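Local coordinates for BH2092 protein (Bacillus halodurans, PDB 3NHV) that is of unknown function but carries a rhodanese-like domain, a family whose active members transfer sulfur through a cysteine, at residues 59-63 / 64-68; 21-24 / 25-29. All coordinates share one frame; numbering follows the deposited sequence.

Contact 1 (59-63 / 64-68); sequences NKINE and DTTKR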
loop_
_atom_site.group_PDB
_atom_site.type_symbol
_atom_site.label_atom_id
_atom_site.label_comp_id
_atom_site.label_asym_id
_atom_site.label_seq_id
_atom_site.Cartn_x
_atom_site.Cartn_y
_atom_site.Cartn_z
ATOM N N ASN B 59 -11.438 -3.394 17.741
ATOM C CA ASN B 59 -12.764 -3.113 18.270
ATOM C C ASN B 59 -12.766 -3.034 19.798
ATOM O O ASN B 59 -13.732 -2.559 20.397
ATOM C CB ASN B 59 -13.754 -4.178 17.788
ATOM C CG ASN B 59 -13.272 -5.586 18.067
ATOM O OD1 ASN B 59 -13.062 -5.969 19.222
ATOM N ND2 ASN B 59 -13.083 -6.369 17.005
ATOM N N LYS B 60 -11.681 -3.482 20.430
ATOM C CA LYS B 60 -11.587 -3.450 21.892
ATOM C C LYS B 60 -10.634 -2.374 22.419
ATOM O O LYS B 60 -10.173 -2.460 23.555
ATOM C CB LYS B 60 -11.148 -4.823 22.430
ATOM C CG LYS B 60 -12.140 -5.953 22.162
ATOM C CD LYS B 60 -13.354 -5.843 23.077
ATOM C CE LYS B 60 -14.540 -6.668 22.571
ATOM N NZ LYS B 60 -15.277 -6.010 21.433
ATOM N N ILE B 61 -10.343 -1.363 21.601
ATOM C CA ILE B 61 -9.441 -0.280 22.007
ATOM C C ILE B 61 -10.189 0.862 22.690
ATOM O O ILE B 61 -11.110 1.445 22.117
ATOM C CB ILE B 61 -8.686 0.306 20.801
ATOM C CG1 ILE B 61 -7.799 -0.765 20.172
ATOM C CG2 ILE B 61 -7.852 1.501 21.235
ATOM C CD1 ILE B 61 -7.032 -0.280 18.958
ATOM N N ASN B 62 -9.769 1.194 23.907
ATOM C CA ASN B 62 -10.404 2.260 24.681
ATOM C C ASN B 62 -9.539 2.614 25.876
ATOM O O ASN B 62 -8.419 2.115 26.005
ATOM C CB ASN B 62 -11.766 1.792 25.167
ATOM C CG ASN B 62 -11.691 0.446 25.854
ATOM O OD1 ASN B 62 -10.951 0.276 26.828
ATOM N ND2 ASN B 62 -12.446 -0.524 25.343
ATOM N N GLU B 63 -10.056 3.458 26.763
ATOM C CA GLU B 63 -9.283 3.865 27.932
ATOM C C GLU B 63 -9.044 2.763 28.967
ATOM O O GLU B 63 -8.100 2.848 29.760
ATOM C CB GLU B 63 -9.929 5.092 28.588
ATOM C CG GLU B 63 -9.038 6.334 28.523
ATOM C CD GLU B 63 -9.814 7.643 28.602
ATOM O OE1 GLU B 63 -10.704 7.883 27.742
ATOM O OE2 GLU B 63 -9.531 8.447 29.523
ATOM N N ASP B 64 -9.882 1.729 28.942
ATOM C CA ASP B 64 -9.760 0.602 29.874
ATOM C C ASP B 64 -8.602 -0.313 29.495
ATOM O O ASP B 64 -7.855 -0.799 30.345
ATOM C CB ASP B 64 -11.051 -0.230 29.881
ATOM C CG ASP B 64 -12.180 0.432 30.662
ATOM O OD1 ASP B 64 -13.335 -0.061 30.582
ATOM O OD2 ASP B 64 -11.909 1.439 31.364
ATOM N N THR B 65 -8.462 -0.547 28.202
ATOM C CA THR B 65 -7.425 -1.427 27.712
ATOM C C THR B 65 -6.076 -0.741 27.495
ATOM O O THR B 65 -5.050 -1.406 27.357
ATOM C CB THR B 65 -7.892 -2.089 26.412
ATOM O OG1 THR B 65 -6.808 -2.823 25.832
ATOM C CG2 THR B 65 -8.389 -1.031 25.438
ATOM N N THR B 66 -6.071 0.586 27.495
ATOM C CA THR B 66 -4.832 1.317 27.264
ATOM C C THR B 66 -4.341 2.084 28.480
ATOM O O THR B 66 -3.335 2.800 28.415
ATOM C CB THR B 66 -5.008 2.295 26.097
ATOM O OG1 THR B 66 -6.027 3.249 26.424
ATOM C CG2 THR B 66 -5.436 1.537 24.843
ATOM N N LYS B 67 -5.042 1.917 29.597
ATOM C CA LYS B 67 -4.690 2.613 30.833
ATOM C C LYS B 67 -3.255 2.350 31.292
ATOM O O LYS B 67 -2.561 3.263 31.746
ATOM C CB LYS B 67 -5.669 2.227 31.952
ATOM C CG LYS B 67 -5.624 0.754 32.362
ATOM C CD LYS B 67 -6.572 0.467 33.533
ATOM C CE LYS B 67 -6.257 -0.875 34.195
ATOM N NZ LYS B 67 -4.883 -0.893 34.813
ATOM N N ARG B 68 -2.799 1.110 31.164
ATOM C CA ARG B 68 -1.451 0.773 31.610
ATOM C C ARG B 68 -0.349 1.056 30.579
ATOM O O ARG B 68 0.786 0.604 30.748
ATOM C CB ARG B 68 -1.391 -0.702 32.027
ATOM C CG ARG B 68 -1.319 -1.677 30.860
ATOM C CD ARG B 68 -2.664 -1.887 30.159
ATOM N NE ARG B 68 -2.518 -2.710 28.953
ATOM C CZ ARG B 68 -1.820 -3.848 28.883
ATOM N NH1 ARG B 68 -1.188 -4.320 29.957
ATOM N NH2 ARG B 68 -1.749 -4.520 27.730
#
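Asn62 and Thr65 meet with their side chains crossed at about a right angle. The amide oxygen OD1 of Asn62 faces two successive backbone N-H groups. Thr65 N donates to Asn62 OD1 at 3.0 Å, with an N-H...O angle of 152°. The donor is tilted 25° from the carbonyl plane. The second bond, from Asp64 N to Asn62 OD1 at 2.8 Å, is weak because it is bent. CG of Asn62 lies between its backbone N and carbonyl carbon (chi1 51°), and this folds the amide forward over the turn. The result is an Asx turn, closed by that weak Asp64 bond. It sits in the loop that leads from strand 54-55 to strand 74-78 of the rhodanese-like sheet. An alanine here is likely to leave the Asp64 and Thr65 amides without this acceptor and the turn freer to open. The methyl CG2 of Thr65 packs over one face of the amide, 3.6 Å from Asn62 CG, and also reaches Lys60 O at 3.0 Å. Thr66 grips the other oxygen of Asn62. The hydroxyl OG1 of Thr66 donates to Asn62 O at 2.7 Å, from above the carbonyl plane. Thr66 N adds a weak bond to Asn62 O, at 3.2 Å. Ile61 and Thr66 turn inward onto Phe94 of helix 86-96. Arg68 NE folds back to donate to Thr65 O at 3.3 Å.

Contact 2 (21-24 / 25-29); sequences ADLS and IDIKK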
loop_
_atom_site.group_PDB
_atom_site.type_symbol
_atom_site.label_atom_id
_atom_site.label_comp_id
_atom_site.label_asym_id
_atom_site.label_seq_id
_atom_site.Cartn_x
_atom_site.Cartn_y
_atom_site.Cartn_z
ATOM N N ALA B 21 11.486 -2.969 7.995
ATOM C CA ALA B 21 12.894 -2.728 8.252
ATOM C C ALA B 21 13.099 -1.936 9.533
ATOM O O ALA B 21 13.827 -2.357 10.422
ATOM C CB ALA B 21 13.518 -1.978 7.072
ATOM N N ASP B 22 12.462 -0.777 9.622
ATOM C CA ASP B 22 12.619 0.054 10.805
ATOM C C ASP B 22 12.191 -0.633 12.099
ATOM O O ASP B 22 12.832 -0.454 13.133
ATOM C CB ASP B 22 11.856 1.367 10.640
ATOM C CG ASP B 22 12.388 2.206 9.495
ATOM O OD1 ASP B 22 13.621 2.390 9.416
ATOM O OD2 ASP B 22 11.571 2.685 8.677
ATOM N N LEU B 23 11.112 -1.411 12.043
ATOM C CA LEU B 23 10.619 -2.105 13.220
ATOM C C LEU B 23 11.613 -3.186 13.637
ATOM O O LEU B 23 11.884 -3.357 14.822
ATOM C CB LEU B 23 9.263 -2.750 12.933
ATOM C CG LEU B 23 8.238 -2.886 14.073
ATOM C CD1 LEU B 23 7.324 -4.063 13.772
ATOM C CD2 LEU B 23 8.911 -3.087 15.403
ATOM N N SER B 24 12.157 -3.904 12.657
ATOM C CA SER B 24 13.112 -4.974 12.932
ATOM C C SER B 24 14.344 -4.429 13.633
ATOM O O SER B 24 14.929 -5.086 14.491
ATOM C CB SER B 24 13.540 -5.672 11.634
ATOM O OG SER B 24 14.412 -4.857 10.863
ATOM N N ILE B 25 14.752 -3.229 13.258
ATOM C CA ILE B 25 15.913 -2.637 13.885
ATOM C C ILE B 25 15.587 -2.253 15.313
ATOM O O ILE B 25 16.443 -2.336 16.190
ATOM C CB ILE B 25 16.400 -1.425 13.093
ATOM C CG1 ILE B 25 16.998 -1.924 11.773
ATOM C CG2 ILE B 25 17.412 -0.634 13.902
ATOM C CD1 ILE B 25 17.344 -0.841 10.783
ATOM N N ASP B 26 14.342 -1.860 15.552
ATOM C CA ASP B 26 13.911 -1.478 16.893
ATOM C C ASP B 26 13.812 -2.690 17.813
ATOM O O ASP B 26 14.204 -2.626 18.976
ATOM C CB ASP B 26 12.563 -0.761 16.830
ATOM C CG ASP B 26 12.707 0.713 16.516
ATOM O OD1 ASP B 26 11.704 1.342 16.110
ATOM O OD2 ASP B 26 13.826 1.246 16.684
ATOM N N ILE B 27 13.286 -3.790 17.288
ATOM C CA ILE B 27 13.146 -5.015 18.064
ATOM C C ILE B 27 14.521 -5.586 18.395
ATOM O O ILE B 27 14.760 -6.063 19.497
ATOM C CB ILE B 27 12.368 -6.087 17.277
ATOM C CG1 ILE B 27 10.998 -5.539 16.847
ATOM C CG2 ILE B 27 12.252 -7.356 18.109
ATOM C CD1 ILE B 27 10.100 -5.091 17.981
ATOM N N LYS B 28 15.426 -5.528 17.430
ATOM C CA LYS B 28 16.761 -6.056 17.619
ATOM C C LYS B 28 17.618 -5.208 18.565
ATOM O O LYS B 28 18.351 -5.754 19.385
ATOM C CB LYS B 28 17.435 -6.212 16.257
ATOM C CG LYS B 28 18.820 -6.816 16.314
ATOM C CD LYS B 28 19.314 -7.207 14.922
ATOM C CE LYS B 28 19.439 -6.005 13.991
ATOM N NZ LYS B 28 20.040 -6.424 12.693
ATOM N N LYS B 29 17.519 -3.882 18.456
ATOM C CA LYS B 29 18.287 -2.970 19.310
ATOM C C LYS B 29 17.661 -2.822 20.704
ATOM O O LYS B 29 18.200 -2.125 21.564
ATOM C CB LYS B 29 18.395 -1.576 18.661
ATOM C CG LYS B 29 19.297 -1.469 17.417
ATOM C CD LYS B 29 20.781 -1.509 17.769
ATOM C CE LYS B 29 21.690 -1.192 16.567
ATOM N NZ LYS B 29 21.434 0.157 15.975
#
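Ser24 and Ile25 both approach the carbonyl oxygen of Ala21, one turn back in helix 20-28. This helix flanks the parallel sheet of the rhodanese-like domain. Ala21 O accepts two bonds. Ile25 N makes the regular helical bond to Ala21 O, at 3.1 Å. Ser24 OG donates to Ala21 O as well, at 2.6 Å, with the hydroxyl tilted 20° from the carbonyl plane. The torsion of Ser24 (chi1 73°) sets OG between its own N and carbonyl carbon, where it can reach back along the helix. The polar end of this buried serine is thus satisfied within its own helix. Ile25 runs its CG1 branch along the same carbonyl, with CG1 3.5 Å from Ala21 O. Ile25 CG1 also passes Ser24 OG at 4.0 Å.

Leu23 touches Val36 of strand 34-38 and Trp111 of helix 107-113, and Ser24 also rests on Trp111. The second subunit meets this helix too: Asp22 OD2 forms a salt bridge with Lys89 NZ of that subunit, Ala21 packs on its Trp130, and Ser24 on its Met132.

Ile27 lies one turn beyond Leu23, and the two side chains cross at a slant. The backbone bond from Ile27 N to Leu23 O (2.9 Å) holds them in step. Ile27 points CB toward the preceding turn, and its first torsion (chi1 -56°) sets CG1 beside its own N, 3.1 Å from Leu23 O. Methyl CD2 of Leu23 meets methyl CD1 of Ile27 at 3.5 Å.

From the N terminus, contact 2 comes first. It lies wholly within helix 20-28, after strand 17-19 and before strand 34-38. Contact 1 follows later, in the loop between strands 54-55 and 74-78. The two are in series and neither nest nor cross. Each lies within continuous chain, contact 2 along successive helical turns and contact 1 round a loop turn, so neither closes a long loop. The centres of contacts 1 and 2 are about 25 Å apart, their nearest atoms about 15 Å. Residues 21-29 pack against strand 34-38 and helix 107-113, and also meet the second subunit. Residues 59-68 pack against helix 86-96, and no other chain of the assembly touches them.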